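Local atomic coordinates of DotU family type IV/VI secretion system protein (Acinetobacter baumannii, PDB entry 6Y4R), a protein that probably serves as a subunit of the type VI secretion system, the cytoplasmic domain of the membrane-complex component TssL. Residues A[23-26]-A[27-31]; A[2-5]-A[6-9]; A[143-146]-A[147-150]. All coordinates share one frame; numbering follows the deposited sequence.

Contact 1 of 3, residues A[23-26]-A[27-31]; sequences VPAD and PQRFR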
ATOM      1  N   VAL A  23      12.786  -3.819 -13.239  1.00 29.49           N
ATOM      2  CA  VAL A  23      12.539  -5.225 -12.924  1.00 41.81           C
ATOM      3  C   VAL A  23      13.613  -5.695 -11.952  1.00 43.27           C
ATOM      4  O   VAL A  23      14.803  -5.597 -12.269  1.00 49.46           O
ATOM      5  CB  VAL A  23      12.525  -6.105 -14.189  1.00 38.19           C
ATOM      6  CG1 VAL A  23      12.099  -7.536 -13.826  1.00 36.30           C
ATOM      7  CG2 VAL A  23      11.651  -5.470 -15.302  1.00 25.64           C
ATOM      8  N   PRO A  24      13.244  -6.243 -10.795  1.00 39.09           N
ATOM      9  CA  PRO A  24      14.264  -6.683  -9.834  1.00 38.79           C
ATOM     10  C   PRO A  24      15.093  -7.824 -10.406  1.00 37.82           C
ATOM     11  O   PRO A  24      14.556  -8.780 -10.978  1.00 35.98           O
ATOM     12  CB  PRO A  24      13.435  -7.144  -8.625  1.00 38.96           C
ATOM     13  CG  PRO A  24      12.138  -6.395  -8.728  1.00 33.90           C
ATOM     14  CD  PRO A  24      11.889  -6.217 -10.208  1.00 39.13           C
ATOM     15  N   ALA A  25      16.414  -7.713 -10.246  1.00 25.70           N
ATOM     16  CA  ALA A  25      17.319  -8.730 -10.776  1.00 41.57           C
ATOM     17  C   ALA A  25      17.145 -10.058 -10.049  1.00 38.85           C
ATOM     18  O   ALA A  25      17.225 -11.131 -10.665  1.00 26.11           O
ATOM     19  CB  ALA A  25      18.767  -8.241 -10.680  1.00 27.48           C
ATOM     20  N   ASP A  26      16.866  -9.991  -8.749  1.00 36.89           N
ATOM     21  CA  ASP A  26      16.695 -11.147  -7.870  1.00 39.86           C
ATOM     22  C   ASP A  26      15.324 -11.009  -7.208  1.00 43.87           C
ATOM     23  O   ASP A  26      15.161 -10.208  -6.265  1.00 49.21           O
ATOM     24  CB  ASP A  26      17.830 -11.178  -6.846  1.00 40.60           C
ATOM     25  CG  ASP A  26      17.911 -12.463  -6.082  1.00 49.67           C
ATOM     26  OD1 ASP A  26      16.914 -13.225  -6.051  1.00 57.83           O
ATOM     27  OD2 ASP A  26      18.991 -12.713  -5.503  1.00 49.93           O
ATOM     28  N   PRO A  27      14.300 -11.718  -7.709  1.00 39.16           N
ATOM     29  CA  PRO A  27      12.957 -11.586  -7.115  1.00 37.43           C
ATOM     30  C   PRO A  27      12.893 -11.902  -5.619  1.00 32.07           C
ATOM     31  O   PRO A  27      12.193 -11.194  -4.884  1.00 36.90           O
ATOM     32  CB  PRO A  27      12.112 -12.562  -7.947  1.00 34.54           C
ATOM     33  CG  PRO A  27      12.837 -12.707  -9.244  1.00 29.55           C
ATOM     34  CD  PRO A  27      14.247 -12.177  -9.107  1.00 30.18           C
ATOM     35  N   GLN A  28      13.560 -12.970  -5.155  1.00 33.90           N
ATOM     36  CA  GLN A  28      13.470 -13.366  -3.745  1.00 36.75           C
ATOM     37  C   GLN A  28      14.312 -12.481  -2.833  1.00 35.50           C
ATOM     38  O   GLN A  28      13.982 -12.315  -1.652  1.00 38.41           O
ATOM     39  CB  GLN A  28      13.859 -14.833  -3.564  1.00 39.31           C
ATOM     40  CG  GLN A  28      12.680 -15.812  -3.517  1.00 49.44           C
ATOM     41  CD  GLN A  28      11.689 -15.524  -2.374  1.00 54.77           C
ATOM     42  OE1 GLN A  28      12.061 -14.960  -1.333  1.00 54.44           O
ATOM     43  NE2 GLN A  28      10.440 -15.963  -2.549  1.00 56.52           N
ATOM     44  N   ARG A  29      15.411 -11.934  -3.331  1.00 34.57           N
ATOM     45  CA  ARG A  29      16.111 -10.926  -2.549  1.00 34.64           C
ATOM     46  C   ARG A  29      15.261  -9.665  -2.440  1.00 36.74           C
ATOM     47  O   ARG A  29      15.240  -9.001  -1.395  1.00 43.76           O
ATOM     48  CB  ARG A  29      17.467 -10.615  -3.192  1.00 36.20           C
ATOM     49  CG  ARG A  29      18.275  -9.599  -2.409  1.00 37.75           C
ATOM     50  CD  ARG A  29      19.541  -9.143  -3.057  1.00 41.87           C
ATOM     51  NE  ARG A  29      19.407  -8.787  -4.472  1.00 42.68           N
ATOM     52  CZ  ARG A  29      20.410  -8.739  -5.344  1.00 36.66           C
ATOM     53  NH1 ARG A  29      21.629  -9.019  -4.945  1.00 32.65           N
ATOM     54  NH2 ARG A  29      20.166  -8.405  -6.600  1.00 31.95           N
ATOM     55  N   PHE A  30      14.566  -9.322  -3.526  1.00 29.16           N
ATOM     56  CA  PHE A  30      13.627  -8.209  -3.523  1.00 28.17           C
ATOM     57  C   PHE A  30      12.536  -8.398  -2.471  1.00 25.11           C
ATOM     58  O   PHE A  30      12.125  -7.438  -1.810  1.00 30.84           O
ATOM     59  CB  PHE A  30      13.035  -8.059  -4.932  1.00 32.03           C
ATOM     60  CG  PHE A  30      12.057  -6.926  -5.071  1.00 32.39           C
ATOM     61  CD1 PHE A  30      12.495  -5.615  -5.149  1.00 29.21           C
ATOM     62  CD2 PHE A  30      10.691  -7.179  -5.101  1.00 22.34           C
ATOM     63  CE1 PHE A  30      11.574  -4.566  -5.279  1.00 28.69           C
ATOM     64  CE2 PHE A  30       9.780  -6.150  -5.228  1.00 32.53           C
ATOM     65  CZ  PHE A  30      10.222  -4.830  -5.318  1.00 25.12           C
ATOM     66  N   ARG A  31      12.064  -9.630  -2.280  1.00 28.46           N
ATOM     67  CA  ARG A  31      10.948  -9.843  -1.356  1.00 31.13           C
ATOM     68  C   ARG A  31      11.397  -9.699   0.094  1.00 31.70           C
ATOM     69  O   ARG A  31      10.651  -9.168   0.933  1.00 28.34           O
ATOM     70  CB  ARG A  31      10.344 -11.235  -1.557  1.00 31.32           C
ATOM     71  CG  ARG A  31       9.055 -11.513  -0.750  1.00 26.00           C
ATOM     72  CD  ARG A  31       8.749 -12.975  -0.853  1.00 23.60           C
ATOM     73  NE  ARG A  31       7.419 -13.314  -0.352  1.00 23.54           N
ATOM     74  CZ  ARG A  31       7.181 -14.063   0.726  1.00 27.86           C
ATOM     75  NH1 ARG A  31       8.186 -14.551   1.420  1.00 25.43           N
ATOM     76  NH2 ARG A  31       5.940 -14.328   1.070  1.00 29.16           N
TER
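Pro-24 lies over the ring of Phe-30: its CG sits 3.7 Å from the ring centroid, only 14° off the normal, a CH-pi contact over the middle of one face. CB of Pro-24 touches the foot of the same ring, 3.8 Å from Phe-30 CG. Phe-30 meets the proline because CG stands anti to the backbone N (chi1 -179°), which leans the ring back past the start of the helix. Asp-26 and Arg-29 form the second pair, their side chains crossing at about a right angle. The carboxylate lies against the base of the arginine, with Asp-26 CG 3.5 Å from Arg-29 CB, and its OD1 accepts a long, weak but nearly straight bond from Arg-29 N (3.4 Å). This is the N-cap of helix 27-47: Asp-26 takes up an N-H of the first turn, which has no carbonyl of a preceding turn to meet, and Pro-27, with no N-H to offer, fills the first helical position. Asp-26 O then accepts from Phe-30 N at 2.9 Å. Pro-24 on Phe-30 resembles a hydrophobic staple, with the loop residue one place further from the cap than usual. A bend at chi3 folds the arginine chain back over Asp-26, whose OD2 stands above the guanidinium plane, toward its rim, 4.1 Å from Arg-29 NE. With the two planes 54° apart and no N-H aimed at the oxygen, the opposite charges probably attract but form no salt bridge. CB of Ala-25 lies near the guanidinium edge. Helix 79-85 meets the two prolines through Leu-81, and Arg-31 reaches on to Ser-88 O.

Contact 2 of 3, residues A[2-5]-A[6-9]; sequences INLI and DLLH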
ATOM      1  N   ILE A   2       7.391  13.992  11.654  1.00 58.15           N
ATOM      2  CA  ILE A   2       7.590  12.841  10.790  1.00 53.74           C
ATOM      3  C   ILE A   2       6.264  12.108  10.646  1.00 54.69           C
ATOM      4  O   ILE A   2       5.524  11.925  11.623  1.00 53.65           O
ATOM      5  CB  ILE A   2       8.691  11.930  11.356  1.00 52.34           C
ATOM      6  CG1 ILE A   2      10.058  12.588  11.181  1.00 54.21           C
ATOM      7  CG2 ILE A   2       8.661  10.551  10.689  1.00 52.16           C
ATOM      8  CD1 ILE A   2      10.524  12.645   9.736  1.00 54.50           C
ATOM      9  N   ASN A   3       5.949  11.707   9.418  1.00 57.92           N
ATOM     10  CA  ASN A   3       4.665  11.122   9.058  1.00 61.72           C
ATOM     11  C   ASN A   3       4.855   9.643   8.721  1.00 57.73           C
ATOM     12  O   ASN A   3       5.975   9.175   8.497  1.00 66.40           O
ATOM     13  CB  ASN A   3       4.064  11.942   7.896  1.00 68.80           C
ATOM     14  CG  ASN A   3       2.793  11.344   7.299  1.00 77.85           C
ATOM     15  OD1 ASN A   3       2.007  10.655   7.970  1.00 81.18           O
ATOM     16  ND2 ASN A   3       2.567  11.659   6.023  1.00 79.24           N
ATOM     17  N   LEU A   4       3.738   8.911   8.664  1.00 46.42           N
ATOM     18  CA  LEU A   4       3.793   7.497   8.301  1.00 38.02           C
ATOM     19  C   LEU A   4       4.147   7.331   6.826  1.00 34.14           C
ATOM     20  O   LEU A   4       4.712   6.305   6.434  1.00 33.85           O
ATOM     21  CB  LEU A   4       2.455   6.822   8.614  1.00 32.60           C
ATOM     22  CG  LEU A   4       2.100   6.408  10.058  1.00 30.85           C
ATOM     23  CD1 LEU A   4       0.799   5.625  10.062  1.00 27.69           C
ATOM     24  CD2 LEU A   4       3.203   5.607  10.746  1.00 33.63           C
ATOM     25  N   ILE A   5       3.816   8.326   5.999  1.00 34.37           N
ATOM     26  CA  ILE A   5       4.271   8.338   4.612  1.00 35.41           C
ATOM     27  C   ILE A   5       5.791   8.450   4.551  1.00 46.27           C
ATOM     28  O   ILE A   5       6.434   7.828   3.700  1.00 54.45           O
ATOM     29  CB  ILE A   5       3.584   9.487   3.842  1.00 40.11           C
ATOM     30  CG1 ILE A   5       2.126   9.167   3.556  1.00 36.97           C
ATOM     31  CG2 ILE A   5       4.275   9.768   2.526  1.00 46.27           C
ATOM     32  CD1 ILE A   5       2.011   8.032   2.566  1.00 38.77           C
ATOM     33  N   ASP A   6       6.391   9.242   5.454  1.00 49.56           N
ATOM     34  CA  ASP A   6       7.845   9.416   5.475  1.00 47.03           C
ATOM     35  C   ASP A   6       8.586   8.176   5.988  1.00 46.39           C
ATOM     36  O   ASP A   6       9.716   7.911   5.545  1.00 46.85           O
ATOM     37  CB  ASP A   6       8.228  10.653   6.303  1.00 51.44           C
ATOM     38  CG  ASP A   6       7.612  11.955   5.763  1.00 53.18           C
ATOM     39  OD1 ASP A   6       7.546  12.123   4.522  1.00 57.82           O
ATOM     40  OD2 ASP A   6       7.251  12.834   6.577  1.00 49.79           O
ATOM     41  N   LEU A   7       7.980   7.401   6.899  1.00 41.21           N
ATOM     42  CA  LEU A   7       8.631   6.169   7.350  1.00 37.92           C
ATOM     43  C   LEU A   7       8.591   5.085   6.279  1.00 33.10           C
ATOM     44  O   LEU A   7       9.515   4.265   6.195  1.00 38.53           O
ATOM     45  CB  LEU A   7       7.972   5.650   8.630  1.00 34.58           C
ATOM     46  CG  LEU A   7       7.973   6.521   9.878  1.00 35.45           C
ATOM     47  CD1 LEU A   7       7.116   5.855  10.936  1.00 32.39           C
ATOM     48  CD2 LEU A   7       9.399   6.688  10.396  1.00 34.33           C
ATOM     49  N   LEU A   8       7.570   5.104   5.423  1.00 30.86           N
ATOM     50  CA  LEU A   8       7.448   4.215   4.274  1.00 32.30           C
ATOM     51  C   LEU A   8       8.125   4.778   3.029  1.00 32.31           C
ATOM     52  O   LEU A   8       7.938   4.230   1.930  1.00 32.20           O
ATOM     53  CB  LEU A   8       5.967   3.963   3.981  1.00 30.63           C
ATOM     54  CG  LEU A   8       5.155   3.151   4.963  1.00 32.37           C
ATOM     55  CD1 LEU A   8       3.692   3.333   4.596  1.00 24.33           C
ATOM     56  CD2 LEU A   8       5.576   1.692   4.856  1.00 24.77           C
ATOM     57  N   HIS A   9       8.921   5.843   3.187  1.00 29.01           N
ATOM     58  CA  HIS A   9       9.561   6.484   2.037  1.00 36.03           C
ATOM     59  C   HIS A   9      10.441   5.500   1.272  1.00 41.89           C
ATOM     60  O   HIS A   9      10.464   5.512   0.036  1.00 48.94           O
ATOM     61  CB  HIS A   9      10.395   7.682   2.521  1.00 43.75           C
ATOM     62  CG  HIS A   9      11.181   8.376   1.463  1.00 47.52           C
ATOM     63  ND1 HIS A   9      12.544   8.529   1.539  1.00 49.56           N
ATOM     64  CD2 HIS A   9      10.804   9.020   0.330  1.00 44.22           C
ATOM     65  CE1 HIS A   9      12.980   9.211   0.485  1.00 45.73           C
ATOM     66  NE2 HIS A   9      11.944   9.519  -0.274  1.00 43.66           N
TER
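The carboxylate of Asp-6 has one face turned to Asn-3: CB of Asn-3 lies on that side of the plane, at the OD2 end, 3.6 Å from Asp-6 OD2, and the backbone N of Asn-3 stands on the same side, tilted out of the carboxylate plane. The link from Asn-3 N to Asp-6 OD2 is a weak hydrogen bond of 3.3 Å. A chi1 of -59° sets the carboxylate beside the backbone N of Asp-6 and so swings it back toward the chain start. The amide of Asn-3 turns to its own successor, OD1 taking a weak, bent bond from Leu-4 N. Asn-3 O serves two donors, Leu-7 N at 3.1 Å with a fair angle (145°) and Asp-6 N in a weak bond. Leu-8 N completes the turn on Leu-4 O (3.3 Å).

The apolar side gathers on Leu-7, whose two methyls divide the work. CD2 meets Ile-2 CG2 at 3.9 Å, the side chains crossing at about a right angle, while CD1 meets Leu-4 CD2, also at 3.9 Å. Leu-4 and Leu-7 carry this surface onto Phe-41 of helix 27-47, and Leu-4 also reaches helix 52-71. Ile-5, with Leu-4, packs against Val-124 of helix 119-130, and Ile-5 also reaches Tyr-127. Leu-8 leaves helical geometry, ending this single turn, and itself takes the N-cap place for helix 9-19. With Asn-3 at the N-cap and Asp-6 three residues on, the arrangement resembles one half of a capping box, through the weak return bond from the N-cap backbone N, at the start of short helix 4-7.

Contact 3 of 3, residues A[143-146]-A[147-150]; sequences ESLN and HLVA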
ATOM      1  N   GLU A 143     -13.910   5.510 -13.369  1.00 76.88           N
ATOM      2  CA  GLU A 143     -14.098   6.912 -13.014  1.00 73.02           C
ATOM      3  C   GLU A 143     -14.564   7.047 -11.573  1.00 60.47           C
ATOM      4  O   GLU A 143     -14.307   8.068 -10.920  1.00 51.09           O
ATOM      5  CB  GLU A 143     -15.035   7.633 -13.984  1.00 81.28           C
ATOM      6  CG  GLU A 143     -14.450   7.773 -15.390  1.00 90.16           C
ATOM      7  CD  GLU A 143     -15.500   7.868 -16.485  1.00100.24           C
ATOM      8  OE1 GLU A 143     -16.702   7.678 -16.199  1.00104.14           O
ATOM      9  OE2 GLU A 143     -15.116   8.131 -17.647  1.00104.33           O
ATOM     10  N   SER A 144     -15.309   6.051 -11.086  1.00 58.53           N
ATOM     11  CA  SER A 144     -15.720   6.061  -9.690  1.00 53.23           C
ATOM     12  C   SER A 144     -14.500   6.087  -8.781  1.00 47.10           C
ATOM     13  O   SER A 144     -14.554   6.648  -7.682  1.00 48.87           O
ATOM     14  CB  SER A 144     -16.614   4.860  -9.382  1.00 61.99           C
ATOM     15  OG  SER A 144     -17.066   4.893  -8.043  1.00 70.42           O
ATOM     16  N   LEU A 145     -13.387   5.501  -9.221  1.00 45.94           N
ATOM     17  CA  LEU A 145     -12.213   5.464  -8.359  1.00 40.59           C
ATOM     18  C   LEU A 145     -11.461   6.792  -8.378  1.00 38.49           C
ATOM     19  O   LEU A 145     -10.985   7.250  -7.336  1.00 37.50           O
ATOM     20  CB  LEU A 145     -11.287   4.326  -8.780  1.00 39.72           C
ATOM     21  CG  LEU A 145      -9.948   4.290  -8.048  1.00 33.03           C
ATOM     22  CD1 LEU A 145     -10.127   3.796  -6.609  1.00 32.78           C
ATOM     23  CD2 LEU A 145      -8.973   3.423  -8.807  1.00 34.47           C
ATOM     24  N   ASN A 146     -11.396   7.464  -9.523  1.00 41.87           N
ATOM     25  CA  ASN A 146     -10.766   8.778  -9.525  1.00 39.65           C
ATOM     26  C   ASN A 146     -11.530   9.763  -8.654  1.00 40.88           C
ATOM     27  O   ASN A 146     -10.922  10.549  -7.915  1.00 38.31           O
ATOM     28  CB  ASN A 146     -10.634   9.292 -10.956  1.00 36.47           C
ATOM     29  CG  ASN A 146      -9.568   8.561 -11.748  1.00 38.31           C
ATOM     30  OD1 ASN A 146      -8.775   7.769 -11.205  1.00 37.69           O
ATOM     31  ND2 ASN A 146      -9.582   8.775 -13.057  1.00 35.80           N
ATOM     32  N   HIS A 147     -12.861   9.735  -8.704  1.00 46.25           N
ATOM     33  CA  HIS A 147     -13.575  10.662  -7.833  1.00 45.68           C
ATOM     34  C   HIS A 147     -13.347  10.311  -6.370  1.00 40.84           C
ATOM     35  O   HIS A 147     -13.261  11.206  -5.530  1.00 39.95           O
ATOM     36  CB  HIS A 147     -15.053  10.766  -8.204  1.00 50.44           C
ATOM     37  CG  HIS A 147     -15.568  12.158  -8.075  1.00 67.46           C
ATOM     38  ND1 HIS A 147     -16.820  12.554  -8.479  1.00 76.53           N
ATOM     39  CD2 HIS A 147     -14.962  13.274  -7.601  1.00 74.42           C
ATOM     40  CE1 HIS A 147     -16.963  13.857  -8.251  1.00 85.73           C
ATOM     41  NE2 HIS A 147     -15.849  14.319  -7.712  1.00 83.45           N
ATOM     42  N   LEU A 148     -13.224   9.025  -6.037  1.00 41.89           N
ATOM     43  CA  LEU A 148     -12.944   8.686  -4.640  1.00 37.48           C
ATOM     44  C   LEU A 148     -11.571   9.188  -4.218  1.00 35.23           C
ATOM     45  O   LEU A 148     -11.418   9.762  -3.131  1.00 32.73           O
ATOM     46  CB  LEU A 148     -13.041   7.183  -4.405  1.00 29.74           C
ATOM     47  CG  LEU A 148     -12.330   6.640  -3.163  1.00 28.33           C
ATOM     48  CD1 LEU A 148     -13.010   7.093  -1.917  1.00 28.50           C
ATOM     49  CD2 LEU A 148     -12.373   5.143  -3.220  1.00 27.93           C
ATOM     50  N   VAL A 149     -10.569   9.028  -5.088  1.00 36.95           N
ATOM     51  CA  VAL A 149      -9.234   9.523  -4.780  1.00 28.34           C
ATOM     52  C   VAL A 149      -9.257  11.032  -4.626  1.00 33.80           C
ATOM     53  O   VAL A 149      -8.590  11.590  -3.750  1.00 37.87           O
ATOM     54  CB  VAL A 149      -8.242   9.086  -5.872  1.00 33.00           C
ATOM     55  CG1 VAL A 149      -6.842   9.589  -5.545  1.00 27.58           C
ATOM     56  CG2 VAL A 149      -8.251   7.565  -6.017  1.00 27.42           C
ATOM     57  N   ALA A 150     -10.049  11.711  -5.458  1.00 30.56           N
ATOM     58  CA  ALA A 150     -10.083  13.164  -5.425  1.00 31.60           C
ATOM     59  C   ALA A 150     -10.591  13.691  -4.091  1.00 38.77           C
ATOM     60  O   ALA A 150     -10.029  14.645  -3.542  1.00 47.45           O
ATOM     61  CB  ALA A 150     -10.949  13.683  -6.567  1.00 33.31           C
TER
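Leu-145 meets Val-149 and Leu-148 from the preceding turn, and the main chain also joins Leu-145 to Val-149, in the regular i to i+4 pattern of an alpha helix. Four backbone hydrogen bonds tie residues 143-146 to 147-150. His-147 N reaches Glu-143 O at 3.1 Å in a nearly straight bond (168°), and Val-149 N reaches Leu-145 O at 2.9 Å. Leu-148 N bonds to Ser-144 O at 3.2 Å and Ala-150 N to Asn-146 O at 2.9 Å, both somewhat more bent. The ladder thus runs unbroken through this part of the helix, and each carbonyl of the first four residues has an amide of the next four as its partner.

The apolar contacts between side chains are few and loose. CG of Leu-145 stands 4.2 Å from CG2 of Val-149, and CD1 of Leu-145 lies 4.3 Å from CD2 of Leu-148. In Val-149 it is CG2, set beside the backbone N by a chi1 of -179° that leaves CG1 anti, which turns back to Leu-145; in Leu-148 it is CD2, with CG anti to the backbone N. These three residues share one side of the helix, while Glu-143, Ser-144, Asn-146, His-147 and Ala-150 are exposed.

At the start of the turn, Ser-144 N has a weak hydrogen bond to Ser-141 OG in the preceding loop. Helix 143-159, amphipathic here, lays its apolar side on two other helices: Leu-145 and Leu-148 meet Phe-105 of helix 100-114, with Leu-148 continuing to Leu-108, while Leu-145 and Val-149 meet Leu-129 of helix 119-130. Tyr-137, from the loop between helices 119-130 and 143-159, touches both leucines.

Overall arrangement
From the N terminus, contact 2 comes first, shaping the short helix 4-7 before helix 9-19; contact 1 follows at the loop leading into helix 27-47, and contact 3 lies at the start of the last helix, 143-159. Each is local, so none closes a long loop, and the three run in series without nesting or crossing. Contacts 1 and 3 lie on opposite sides of the chain's centre, their own centres about 32 Å apart. Helix 27-47 links contacts 1 and 2, starting in the one and packing its later part on the other. Helix 119-130 touches both contacts 2 and 3, joining the first helix to the start of the last within one all-helical domain.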